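Local coordinates for alcohol oxidase (Myceliophthora thermophila, PDB 6F74), which binds FAD and probably works as a VAO-type flavoprotein oxidase that passes electrons from its substrate to molecular oxygen, at residues A[140-143]-A[144-148]; A[416-419]-A[420-424]. All blocks are in the same frame, centred on the assembly; numbering follows the deposited sequence.

Contact 1 (A[140-143]-A[144-148]); sequences LTLN and FAKQH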
ATOM      1  N   LEU A 140      24.142  -0.438 -13.791  1.00 21.30           N
ATOM      2  CA  LEU A 140      24.523   0.757 -14.538  1.00 21.09           C
ATOM      3  C   LEU A 140      23.710   2.008 -14.112  1.00 20.52           C
ATOM      4  O   LEU A 140      24.243   3.127 -14.080  1.00 20.37           O
ATOM      5  CB  LEU A 140      24.382   0.538 -16.052  1.00 21.29           C
ATOM      6  CG  LEU A 140      25.356  -0.423 -16.741  1.00 21.93           C
ATOM      7  CD1 LEU A 140      24.790  -0.926 -18.065  1.00 22.17           C
ATOM      8  CD2 LEU A 140      26.722   0.247 -16.953  1.00 22.09           C
ATOM      9  N   THR A 141      22.442   1.799 -13.767  1.00 20.25           N
ATOM     10  CA  THR A 141      21.582   2.882 -13.349  1.00 19.79           C
ATOM     11  C   THR A 141      22.005   3.381 -11.982  1.00 19.69           C
ATOM     12  O   THR A 141      22.217   4.578 -11.804  1.00 19.51           O
ATOM     13  CB  THR A 141      20.111   2.462 -13.373  1.00 19.60           C
ATOM     14  OG1 THR A 141      19.819   1.958 -14.659  1.00 19.79           O
ATOM     15  CG2 THR A 141      19.163   3.647 -13.037  1.00 19.17           C
ATOM     16  N   LEU A 142      22.176   2.455 -11.041  1.00 19.89           N
ATOM     17  CA  LEU A 142      22.691   2.783  -9.733  1.00 19.94           C
ATOM     18  C   LEU A 142      23.982   3.589  -9.871  1.00 20.09           C
ATOM     19  O   LEU A 142      24.067   4.707  -9.345  1.00 19.93           O
ATOM     20  CB  LEU A 142      22.937   1.527  -8.900  1.00 20.31           C
ATOM     21  CG  LEU A 142      23.621   1.697  -7.533  1.00 20.51           C
ATOM     22  CD1 LEU A 142      22.834   2.610  -6.602  1.00 20.17           C
ATOM     23  CD2 LEU A 142      23.834   0.361  -6.875  1.00 20.97           C
ATOM     24  N   ASN A 143      24.955   3.031 -10.592  1.00 20.45           N
ATOM     25  CA  ASN A 143      26.266   3.662 -10.737  1.00 20.67           C
ATOM     26  C   ASN A 143      26.199   5.061 -11.370  1.00 20.37           C
ATOM     27  O   ASN A 143      26.854   5.986 -10.891  1.00 20.40           O
ATOM     28  CB  ASN A 143      27.231   2.765 -11.553  1.00 21.15           C
ATOM     29  CG  ASN A 143      27.706   1.535 -10.792  1.00 21.62           C
ATOM     30  OD1 ASN A 143      27.425   1.375  -9.620  1.00 21.62           O
ATOM     31  ND2 ASN A 143      28.459   0.659 -11.469  1.00 22.11           N
ATOM     32  N   PHE A 144      25.426   5.205 -12.434  1.00 20.16           N
ATOM     33  CA  PHE A 144      25.255   6.503 -13.099  1.00 19.93           C
ATOM     34  C   PHE A 144      24.644   7.551 -12.132  1.00 19.64           C
ATOM     35  O   PHE A 144      25.084   8.681 -12.113  1.00 19.64           O
ATOM     36  CB  PHE A 144      24.415   6.344 -14.389  1.00 19.84           C
ATOM     37  CG  PHE A 144      24.310   7.590 -15.225  1.00 19.72           C
ATOM     38  CD1 PHE A 144      23.399   8.605 -14.884  1.00 19.43           C
ATOM     39  CD2 PHE A 144      25.096   7.761 -16.350  1.00 19.97           C
ATOM     40  CE1 PHE A 144      23.283   9.739 -15.647  1.00 19.41           C
ATOM     41  CE2 PHE A 144      24.998   8.907 -17.115  1.00 19.92           C
ATOM     42  CZ  PHE A 144      24.082   9.898 -16.766  1.00 19.65           C
ATOM     43  N   ALA A 145      23.652   7.168 -11.330  1.00 19.46           N
ATOM     44  CA  ALA A 145      23.005   8.093 -10.372  1.00 19.25           C
ATOM     45  C   ALA A 145      24.014   8.621  -9.376  1.00 19.47           C
ATOM     46  O   ALA A 145      24.089   9.825  -9.115  1.00 19.45           O
ATOM     47  CB  ALA A 145      21.889   7.389  -9.622  1.00 19.09           C
ATOM     48  N   LYS A 146      24.788   7.692  -8.812  1.00 19.75           N
ATOM     49  CA  LYS A 146      25.833   8.031  -7.846  1.00 20.07           C
ATOM     50  C   LYS A 146      26.943   8.851  -8.505  1.00 20.24           C
ATOM     51  O   LYS A 146      27.397   9.828  -7.953  1.00 20.36           O
ATOM     52  CB  LYS A 146      26.447   6.759  -7.222  1.00 20.43           C
ATOM     53  CG  LYS A 146      25.516   5.909  -6.378  1.00 20.37           C
ATOM     54  CD  LYS A 146      26.287   4.872  -5.568  1.00 20.86           C
ATOM     55  CE  LYS A 146      26.983   3.837  -6.428  1.00 21.15           C
ATOM     56  NZ  LYS A 146      27.764   2.885  -5.624  1.00 21.72           N
ATOM     57  N   GLN A 147      27.358   8.460  -9.697  1.00 20.29           N
ATOM     58  CA  GLN A 147      28.426   9.161 -10.393  1.00 20.47           C
ATOM     59  C   GLN A 147      28.065  10.625 -10.691  1.00 20.28           C
ATOM     60  O   GLN A 147      28.901  11.522 -10.444  1.00 20.48           O
ATOM     61  CB  GLN A 147      28.774   8.464 -11.699  1.00 20.58           C
ATOM     62  CG  GLN A 147      30.018   9.066 -12.370  1.00 20.85           C
ATOM     63  CD  GLN A 147      30.340   8.441 -13.675  1.00 20.99           C
ATOM     64  OE1 GLN A 147      29.727   7.467 -14.069  1.00 20.96           O
ATOM     65  NE2 GLN A 147      31.350   8.974 -14.338  1.00 21.23           N
ATOM     66  N   HIS A 148      26.838  10.865 -11.178  1.00 19.94           N
ATOM     67  CA  HIS A 148      26.412  12.212 -11.505  1.00 19.83           C
ATOM     68  C   HIS A 148      25.605  12.901 -10.406  1.00 19.71           C
ATOM     69  O   HIS A 148      25.021  13.966 -10.642  1.00 19.64           O
ATOM     70  CB  HIS A 148      25.705  12.258 -12.859  1.00 19.66           C
ATOM     71  CG  HIS A 148      26.531  11.715 -13.981  1.00 19.85           C
ATOM     72  ND1 HIS A 148      27.492  12.448 -14.657  1.00 20.07           N
ATOM     73  CD2 HIS A 148      26.547  10.477 -14.530  1.00 19.91           C
ATOM     74  CE1 HIS A 148      28.042  11.695 -15.596  1.00 20.24           C
ATOM     75  NE2 HIS A 148      27.471  10.502 -15.562  1.00 20.16           N
TER
HETATM   76  O   HOH W   1      28.729   0.648  -6.946  1.00 28.50           O
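Lys146 reaches back over the preceding turn of its helix to Leu142 and Asn143. Its CE lies 4.1 Å from Leu142 CG, an apolar touch, and equally near Asn143 OD1. The amide and the ammonium group do not bond directly; one water joins them, accepting from Lys146 NZ at 2.8 Å and donating to Asn143 OD1 at 3.1 Å. The bend of the lysine chain at chi3 (-65°) turns CE and NZ back toward these two residues instead of letting them run straight outward. Lys146 NZ has a second partner in the carbonyl oxygen of Ala268, so the ammonium group is held from the protein side as well as by the water.

Beneath these side chains runs an i to i+4 backbone ladder: Lys146 N to Leu142 O is the straightest rung, at 170°, and Gln147 N to Asn143 O the shortest, at 2.8 Å. The segments form the last two turns of helix 135-147 in the FAD-binding region of this VAO-type protein, and His148 is the first residue to leave helical angles. The ring of His148 comes back over Phe144, its CD2 3.2 Å above the plane and over the ring centre. A chi1 of -174°, which sets CG opposite the backbone N, sends the Phe144 ring toward helix 42-52, where it stacks with Phe48 and also meets Trp45. Thr141, Leu142 and Ala145 all pack on Leu152 of strand 152-155, which seats the helix against its mixed sheet, while Thr141 OG1 is hydrogen-bonded to Asp137 O one turn earlier.

Contact 2 (A[416-419]-A[420-424]); sequences WSFY and WAESG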
ATOM      1  N   TRP A 416      -8.733 -20.350  -3.841  1.00 25.02           N
ATOM      2  CA  TRP A 416      -8.666 -19.554  -5.057  1.00 24.74           C
ATOM      3  C   TRP A 416      -9.995 -19.235  -5.685  1.00 24.69           C
ATOM      4  O   TRP A 416     -10.153 -18.114  -6.184  1.00 24.17           O
ATOM      5  CB  TRP A 416      -7.726 -20.172  -6.072  1.00 25.29           C
ATOM      6  CG  TRP A 416      -6.336 -20.146  -5.551  1.00 25.20           C
ATOM      7  CD1 TRP A 416      -5.605 -21.216  -5.131  1.00 25.84           C
ATOM      8  CD2 TRP A 416      -5.541 -18.992  -5.312  1.00 24.49           C
ATOM      9  NE1 TRP A 416      -4.393 -20.793  -4.657  1.00 25.57           N
ATOM     10  CE2 TRP A 416      -4.326 -19.432  -4.765  1.00 24.73           C
ATOM     11  CE3 TRP A 416      -5.741 -17.616  -5.499  1.00 23.73           C
ATOM     12  CZ2 TRP A 416      -3.312 -18.554  -4.405  1.00 24.22           C
ATOM     13  CZ3 TRP A 416      -4.731 -16.744  -5.138  1.00 23.22           C
ATOM     14  CH2 TRP A 416      -3.534 -17.214  -4.592  1.00 23.46           C
ATOM     15  N   SER A 417     -10.947 -20.166  -5.661  1.00 25.26           N
ATOM     16  CA  SER A 417     -12.304 -19.849  -6.140  1.00 25.24           C
ATOM     17  C   SER A 417     -12.915 -18.760  -5.234  1.00 24.49           C
ATOM     18  O   SER A 417     -13.600 -17.848  -5.719  1.00 24.17           O
ATOM     19  CB  SER A 417     -13.191 -21.098  -6.184  1.00 26.04           C
ATOM     20  OG  SER A 417     -13.405 -21.641  -4.874  1.00 26.10           O
ATOM     21  N   PHE A 418     -12.632 -18.855  -3.933  1.00 24.28           N
ATOM     22  CA  PHE A 418     -13.022 -17.842  -2.960  1.00 23.63           C
ATOM     23  C   PHE A 418     -12.360 -16.504  -3.288  1.00 22.98           C
ATOM     24  O   PHE A 418     -13.027 -15.464  -3.301  1.00 22.56           O
ATOM     25  CB  PHE A 418     -12.687 -18.267  -1.504  1.00 23.65           C
ATOM     26  CG  PHE A 418     -12.315 -17.106  -0.618  1.00 22.97           C
ATOM     27  CD1 PHE A 418     -13.286 -16.215  -0.183  1.00 22.57           C
ATOM     28  CD2 PHE A 418     -10.982 -16.856  -0.284  1.00 22.78           C
ATOM     29  CE1 PHE A 418     -12.937 -15.097   0.588  1.00 22.02           C
ATOM     30  CE2 PHE A 418     -10.629 -15.750   0.478  1.00 22.22           C
ATOM     31  CZ  PHE A 418     -11.604 -14.873   0.925  1.00 21.85           C
ATOM     32  N   TYR A 419     -11.050 -16.538  -3.516  1.00 22.96           N
ATOM     33  CA  TYR A 419     -10.273 -15.322  -3.662  1.00 22.37           C
ATOM     34  C   TYR A 419     -10.822 -14.507  -4.808  1.00 22.21           C
ATOM     35  O   TYR A 419     -11.068 -13.306  -4.677  1.00 21.70           O
ATOM     36  CB  TYR A 419      -8.779 -15.595  -3.897  1.00 22.47           C
ATOM     37  CG  TYR A 419      -8.005 -14.321  -4.103  1.00 21.90           C
ATOM     38  CD1 TYR A 419      -7.613 -13.534  -3.013  1.00 21.43           C
ATOM     39  CD2 TYR A 419      -7.763 -13.839  -5.370  1.00 21.85           C
ATOM     40  CE1 TYR A 419      -6.939 -12.328  -3.202  1.00 20.94           C
ATOM     41  CE2 TYR A 419      -7.098 -12.642  -5.574  1.00 21.35           C
ATOM     42  CZ  TYR A 419      -6.688 -11.888  -4.485  1.00 20.89           C
ATOM     43  OH  TYR A 419      -6.050 -10.663  -4.702  1.00 20.44           O
ATOM     44  N   TRP A 420     -10.979 -15.162  -5.943  1.00 22.71           N
ATOM     45  CA  TRP A 420     -11.382 -14.461  -7.158  1.00 22.67           C
ATOM     46  C   TRP A 420     -12.840 -14.010  -7.132  1.00 22.62           C
ATOM     47  O   TRP A 420     -13.192 -13.022  -7.787  1.00 22.42           O
ATOM     48  CB  TRP A 420     -11.079 -15.311  -8.385  1.00 23.31           C
ATOM     49  CG  TRP A 420      -9.558 -15.485  -8.589  1.00 23.33           C
ATOM     50  CD1 TRP A 420      -8.826 -16.643  -8.493  1.00 23.84           C
ATOM     51  CD2 TRP A 420      -8.623 -14.455  -8.889  1.00 22.85           C
ATOM     52  NE1 TRP A 420      -7.493 -16.389  -8.721  1.00 23.70           N
ATOM     53  CE2 TRP A 420      -7.348 -15.057  -8.994  1.00 23.09           C
ATOM     54  CE3 TRP A 420      -8.744 -13.068  -9.117  1.00 22.30           C
ATOM     55  CZ2 TRP A 420      -6.200 -14.324  -9.296  1.00 22.76           C
ATOM     56  CZ3 TRP A 420      -7.610 -12.341  -9.420  1.00 21.98           C
ATOM     57  CH2 TRP A 420      -6.349 -12.970  -9.519  1.00 22.20           C
ATOM     58  N   ALA A 421     -13.676 -14.723  -6.387  1.00 22.86           N
ATOM     59  CA  ALA A 421     -15.072 -14.358  -6.238  1.00 22.85           C
ATOM     60  C   ALA A 421     -15.256 -13.170  -5.292  1.00 22.21           C
ATOM     61  O   ALA A 421     -16.023 -12.301  -5.580  1.00 22.07           O
ATOM     62  CB  ALA A 421     -15.863 -15.557  -5.749  1.00 23.35           C
ATOM     63  N   GLU A 422     -14.537 -13.161  -4.175  1.00 21.91           N
ATOM     64  CA  GLU A 422     -14.751 -12.208  -3.094  1.00 21.43           C
ATOM     65  C   GLU A 422     -13.706 -11.108  -3.007  1.00 20.93           C
ATOM     66  O   GLU A 422     -13.906 -10.114  -2.306  1.00 20.58           O
ATOM     67  CB  GLU A 422     -14.783 -12.975  -1.780  1.00 21.54           C
ATOM     68  CG  GLU A 422     -15.847 -14.076  -1.747  1.00 22.06           C
ATOM     69  CD  GLU A 422     -17.256 -13.558  -1.539  1.00 22.03           C
ATOM     70  OE1 GLU A 422     -17.446 -12.337  -1.245  1.00 21.61           O
ATOM     71  OE2 GLU A 422     -18.198 -14.364  -1.666  1.00 22.47           O
ATOM     72  N   SER A 423     -12.587 -11.277  -3.709  1.00 20.96           N
ATOM     73  CA  SER A 423     -11.447 -10.348  -3.624  1.00 20.53           C
ATOM     74  C   SER A 423     -10.844 -10.236  -5.041  1.00 20.63           C
ATOM     75  O   SER A 423     -11.583 -10.330  -6.031  1.00 20.90           O
ATOM     76  CB  SER A 423     -10.475 -10.800  -2.504  1.00 20.48           C
ATOM     77  OG  SER A 423      -9.265 -10.037  -2.434  1.00 20.15           O
ATOM     78  N   GLY A 424      -9.534 -10.044  -5.166  1.00 20.47           N
ATOM     79  CA  GLY A 424      -8.908  -9.920  -6.484  1.00 20.59           C
ATOM     80  C   GLY A 424      -9.434  -8.663  -7.180  1.00 20.37           C
ATOM     81  O   GLY A 424      -9.907  -8.718  -8.312  1.00 20.66           O
TER
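An aromatic cluster of Trp416, Tyr419 and Trp420 lines one side of helix 415-422, whose C-terminal end leads toward the FAD site. Tyr419 and Trp420 make a T-shaped pair: the tyrosine edge points at the face of the indole six-membered ring, with planes at 87° and centroids 5.0 Å apart. Tyr419 CD2 is the leading atom, 3.7 Å from Trp420 CD2. Trp416 and Trp420 run side by side in the same direction, but their rings meet obliquely, with Trp416 CE3 3.9 Å from Trp420 NE1. Cut back to an alanine here, the side chain at Trp420 would probably leave the Tyr419 edge without its aromatic face and Gln220 OE1 without the hydrogen bond it now receives from Trp420 NE1.

On another side of the helix, the Glu422 CB and CG methylenes pack against Phe418, CB lying 3.7 Å from Phe418 CE1. A bend at chi2 (-77°) carries the carboxylate onward to a salt bridge with Arg315 and a hydrogen bond with Tyr412. Helical bonding ends with Ser423 N to Tyr419 O, bent to 132°. Gly424 follows with positive phi, and its CA sits 3.4 Å from Tyr419 CE2. Tyr419 OH and Ser423 OG bond to the carbonyl oxygens of Gly229 and Gly230, respectively, and Ser423 CB makes a CH-pi contact over the tyrosine face, 4.3 Å from the centroid of the Tyr419 ring.

In the fold
The two contacts come in series along the chain, contact 1 closing well before contact 2 opens, and lie on opposite sides of the chain's centre. Their centres are 43 Å apart and their nearest atoms about 30 Å apart, so they do not touch. Contact 1 is the last part of helix 135-147, on the mixed four-stranded sheet; contact 2 is nearly all of the short helix 415-422 with the exit from it. FAD lies about 11 Å from the Leu142 side chain and about 7 Å from that of Ser423. Contact 1 thus belongs to the FAD-binding region, while helix 415-422 packs against both helix 212-221 of that region and strands 311-320 and 403-412 of the seven-stranded sheet.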